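Local structure of translation initiation factor eIF2 assembly protein (Schizosaccharomyces pombe, 4ZGP) at residues A[223-232]-A[245-256]. The protein acts as an ATP-dependent chaperone of the ATP-grasp fold that binds the gamma subunit of eIF2 and allows it to assemble with the alpha and beta subunits. Numbering follows the deposited sequence.
Sequences CYEKLISDLL and FDVYIHKDRAWL
The carbonyl O of Ile-249 accepts a hydrogen bond from a water at 2.9 Å and another from Thr-192 OG1, and Tyr-224 OH, 2.8 Å from that water, thereby links helix 221-233 to strand 243-250. The sheet portion is a beta hairpin of the ATP-grasp fold, closed by a type I' turn from His-250 to Arg-253; the helix packs across it, the axis of segment 223-232 running at 48° to that of strand segment 253-256. Most of the remaining contacts are between apolar side chains. Ile-249 lies at the edge of the Tyr-224 ring, its CB in the ring plane, while its CG2 stands 3.6 Å from Leu-227 CD1. With CG1 anti to the carbonyl carbon (chi1 -68°), Ile-228 sends its two branches to different partners: CG1 reaches Ile-249 CD1 at 3.6 Å, and CG2 meets Phe-245 CZ at 3.8 Å. An alanine here would lose both branches and is likely to open a gap between Ile-249 and the Phe-245 ring, leaving that ring less firmly fixed. The hairpin's other face serves the nucleotide: Asp-246, whose CB is directed away from the helix, touches ADP and forms salt bridges with Arg-195 and Arg-209. On the helix side of the hairpin, Leu-231 runs alongside Val-247 in the opposite sense, and its CD2 lies 4.0 Å from Phe-245 CE2.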
# COMPACT_ATOMS: atom_id res chain seq x y z
N CYS A 223 22.35 4.82 -8.00
CA CYS A 223 21.94 5.70 -6.92
C CYS A 223 20.62 5.21 -6.32
O CYS A 223 20.49 5.08 -5.10
CB CYS A 223 21.82 7.14 -7.41
SG CYS A 223 21.41 8.35 -6.14
N TYR A 224 19.64 4.91 -7.18
CA TYR A 224 18.35 4.39 -6.69
C TYR A 224 18.53 3.09 -5.93
O TYR A 224 17.93 2.90 -4.87
CB TYR A 224 17.36 4.19 -7.84
CG TYR A 224 16.79 5.48 -8.38
CD1 TYR A 224 15.99 6.28 -7.58
CD2 TYR A 224 17.05 5.90 -9.68
CE1 TYR A 224 15.46 7.47 -8.05
CE2 TYR A 224 16.52 7.10 -10.15
CZ TYR A 224 15.73 7.88 -9.33
OH TYR A 224 15.20 9.07 -9.77
N GLU A 225 19.36 2.19 -6.47
CA GLU A 225 19.59 0.91 -5.85
C GLU A 225 20.17 1.07 -4.45
O GLU A 225 19.73 0.40 -3.51
CB GLU A 225 20.53 0.04 -6.70
CG GLU A 225 20.83 -1.31 -6.06
CD GLU A 225 21.81 -2.14 -6.86
OE1 GLU A 225 22.23 -3.20 -6.36
OE2 GLU A 225 22.17 -1.73 -7.98
N LYS A 226 21.14 1.97 -4.31
CA LYS A 226 21.78 2.19 -3.01
C LYS A 226 20.78 2.74 -2.00
O LYS A 226 20.76 2.31 -0.86
CB LYS A 226 22.98 3.15 -3.14
CG LYS A 226 23.57 3.60 -1.82
CD LYS A 226 24.09 2.43 -0.98
CE LYS A 226 25.06 2.90 0.10
NZ LYS A 226 24.58 4.11 0.84
N LEU A 227 19.95 3.68 -2.42
CA LEU A 227 18.93 4.23 -1.52
C LEU A 227 17.89 3.17 -1.10
O LEU A 227 17.43 3.17 0.05
CB LEU A 227 18.23 5.42 -2.16
CG LEU A 227 19.10 6.65 -2.36
CD1 LEU A 227 18.33 7.74 -3.10
CD2 LEU A 227 19.64 7.17 -1.03
N ILE A 228 17.53 2.28 -2.02
CA ILE A 228 16.57 1.20 -1.71
C ILE A 228 17.20 0.19 -0.75
O ILE A 228 16.55 -0.26 0.20
CB ILE A 228 16.08 0.50 -2.99
CG1 ILE A 228 15.21 1.48 -3.80
CG2 ILE A 228 15.29 -0.76 -2.68
CD1 ILE A 228 14.79 1.00 -5.20
N SER A 229 18.45 -0.17 -1.02
CA SER A 229 19.23 -1.07 -0.16
C SER A 229 19.35 -0.51 1.26
O SER A 229 19.17 -1.22 2.25
CB SER A 229 20.63 -1.27 -0.78
OG SER A 229 21.36 -2.28 -0.12
N ASP A 230 19.67 0.77 1.33
CA ASP A 230 19.80 1.44 2.63
C ASP A 230 18.48 1.45 3.39
O ASP A 230 18.46 1.24 4.61
CB ASP A 230 20.29 2.87 2.45
CG ASP A 230 21.77 2.94 2.09
OD1 ASP A 230 22.49 1.93 2.24
OD2 ASP A 230 22.20 4.03 1.66
N LEU A 231 17.37 1.69 2.69
CA LEU A 231 16.06 1.66 3.35
C LEU A 231 15.77 0.25 3.89
O LEU A 231 15.31 0.10 5.01
CB LEU A 231 14.95 2.11 2.39
CG LEU A 231 13.52 2.08 2.92
CD1 LEU A 231 13.43 2.90 4.20
CD2 LEU A 231 12.52 2.63 1.90
N LEU A 232 16.06 -0.78 3.10
CA LEU A 232 15.77 -2.14 3.54
C LEU A 232 16.51 -2.46 4.84
O LEU A 232 15.98 -3.18 5.69
CB LEU A 232 16.14 -3.17 2.45
CG LEU A 232 15.99 -4.65 2.86
CD1 LEU A 232 14.56 -5.06 3.31
CD2 LEU A 232 16.50 -5.57 1.73
N PHE A 245 8.01 -4.23 -0.66
CA PHE A 245 7.79 -2.87 -0.16
C PHE A 245 7.84 -1.88 -1.31
O PHE A 245 8.57 -2.07 -2.27
CB PHE A 245 8.77 -2.50 0.99
CG PHE A 245 10.23 -2.39 0.61
CD1 PHE A 245 11.05 -3.50 0.57
CD2 PHE A 245 10.82 -1.15 0.42
CE1 PHE A 245 12.42 -3.36 0.29
CE2 PHE A 245 12.18 -1.00 0.14
CZ PHE A 245 12.97 -2.11 0.06
N ASP A 246 6.98 -0.84 -1.24
CA ASP A 246 6.95 0.18 -2.28
C ASP A 246 7.69 1.39 -1.75
O ASP A 246 7.60 1.71 -0.57
CB ASP A 246 5.52 0.57 -2.68
CG ASP A 246 4.79 -0.56 -3.39
OD1 ASP A 246 5.45 -1.46 -3.94
OD2 ASP A 246 3.55 -0.56 -3.40
N VAL A 247 8.46 2.04 -2.62
CA VAL A 247 9.25 3.19 -2.19
C VAL A 247 9.10 4.35 -3.16
O VAL A 247 8.94 4.14 -4.35
CB VAL A 247 10.73 2.86 -2.08
CG1 VAL A 247 10.93 1.91 -0.98
CG2 VAL A 247 11.26 2.28 -3.39
N TYR A 248 9.14 5.56 -2.62
CA TYR A 248 9.14 6.76 -3.43
C TYR A 248 10.47 7.46 -3.19
O TYR A 248 10.84 7.74 -2.05
CB TYR A 248 7.98 7.68 -3.05
CG TYR A 248 8.00 8.98 -3.82
CD1 TYR A 248 8.01 8.99 -5.20
CD2 TYR A 248 7.99 10.21 -3.15
CE1 TYR A 248 8.03 10.20 -5.92
CE2 TYR A 248 7.99 11.42 -3.86
CZ TYR A 248 8.02 11.41 -5.24
OH TYR A 248 8.04 12.60 -5.95
N ILE A 249 11.22 7.71 -4.26
CA ILE A 249 12.55 8.29 -4.10
C ILE A 249 12.55 9.66 -4.74
O ILE A 249 12.25 9.80 -5.91
CB ILE A 249 13.65 7.39 -4.70
CG1 ILE A 249 13.65 6.05 -3.96
CG2 ILE A 249 15.02 8.06 -4.56
CD1 ILE A 249 14.66 5.02 -4.48
N HIS A 250 12.84 10.67 -3.95
CA HIS A 250 12.71 12.03 -4.41
C HIS A 250 13.83 12.85 -3.77
O HIS A 250 14.00 12.82 -2.56
CB HIS A 250 11.34 12.59 -4.04
CG HIS A 250 11.11 13.99 -4.51
ND1 HIS A 250 10.95 14.32 -5.83
CD2 HIS A 250 11.00 15.15 -3.81
CE1 HIS A 250 10.76 15.63 -5.94
NE2 HIS A 250 10.79 16.15 -4.73
N LYS A 251 14.60 13.55 -4.59
CA LYS A 251 15.71 14.36 -4.09
C LYS A 251 16.61 13.61 -3.11
O LYS A 251 16.85 14.08 -2.00
CB LYS A 251 15.18 15.63 -3.42
CG LYS A 251 14.35 16.52 -4.31
CD LYS A 251 13.67 17.60 -3.46
CE LYS A 251 13.93 19.00 -3.99
NZ LYS A 251 15.35 19.27 -4.36
N ASP A 252 17.05 12.42 -3.53
CA ASP A 252 18.03 11.60 -2.80
C ASP A 252 17.51 11.10 -1.46
O ASP A 252 18.30 10.76 -0.57
CB ASP A 252 19.34 12.37 -2.59
CG ASP A 252 20.15 12.48 -3.85
OD1 ASP A 252 20.07 11.55 -4.70
OD2 ASP A 252 20.88 13.49 -4.01
N ARG A 253 16.19 11.06 -1.32
CA ARG A 253 15.56 10.56 -0.11
C ARG A 253 14.52 9.51 -0.46
O ARG A 253 13.63 9.75 -1.28
CB ARG A 253 14.91 11.70 0.67
CG ARG A 253 14.29 11.27 1.99
CD ARG A 253 13.88 12.49 2.81
NE ARG A 253 13.36 12.10 4.12
CZ ARG A 253 12.94 12.96 5.04
NH1 ARG A 253 13.00 14.27 4.81
NH2 ARG A 253 12.48 12.51 6.20
N ALA A 254 14.63 8.36 0.19
CA ALA A 254 13.69 7.27 -0.05
C ALA A 254 12.61 7.30 1.02
O ALA A 254 12.89 7.50 2.21
CB ALA A 254 14.43 5.93 -0.05
N TRP A 255 11.36 7.17 0.58
CA TRP A 255 10.23 7.10 1.48
C TRP A 255 9.57 5.75 1.35
O TRP A 255 9.22 5.36 0.24
CB TRP A 255 9.20 8.18 1.15
CG TRP A 255 9.73 9.54 1.27
CD1 TRP A 255 10.46 10.23 0.35
CD2 TRP A 255 9.57 10.40 2.40
NE1 TRP A 255 10.78 11.47 0.84
CE2 TRP A 255 10.23 11.61 2.09
CE3 TRP A 255 8.93 10.28 3.64
CZ2 TRP A 255 10.28 12.69 2.98
CZ3 TRP A 255 8.96 11.35 4.51
CH2 TRP A 255 9.64 12.54 4.18
N LEU A 256 9.34 5.07 2.46
CA LEU A 256 8.54 3.85 2.43
C LEU A 256 7.07 4.18 2.16
O LEU A 256 6.49 4.99 2.86
CB LEU A 256 8.68 3.10 3.77
CG LEU A 256 7.83 1.85 3.92
CD1 LEU A 256 8.35 0.73 3.00
CD2 LEU A 256 7.87 1.37 5.38
O HOH W 1 14.17 10.75 -7.80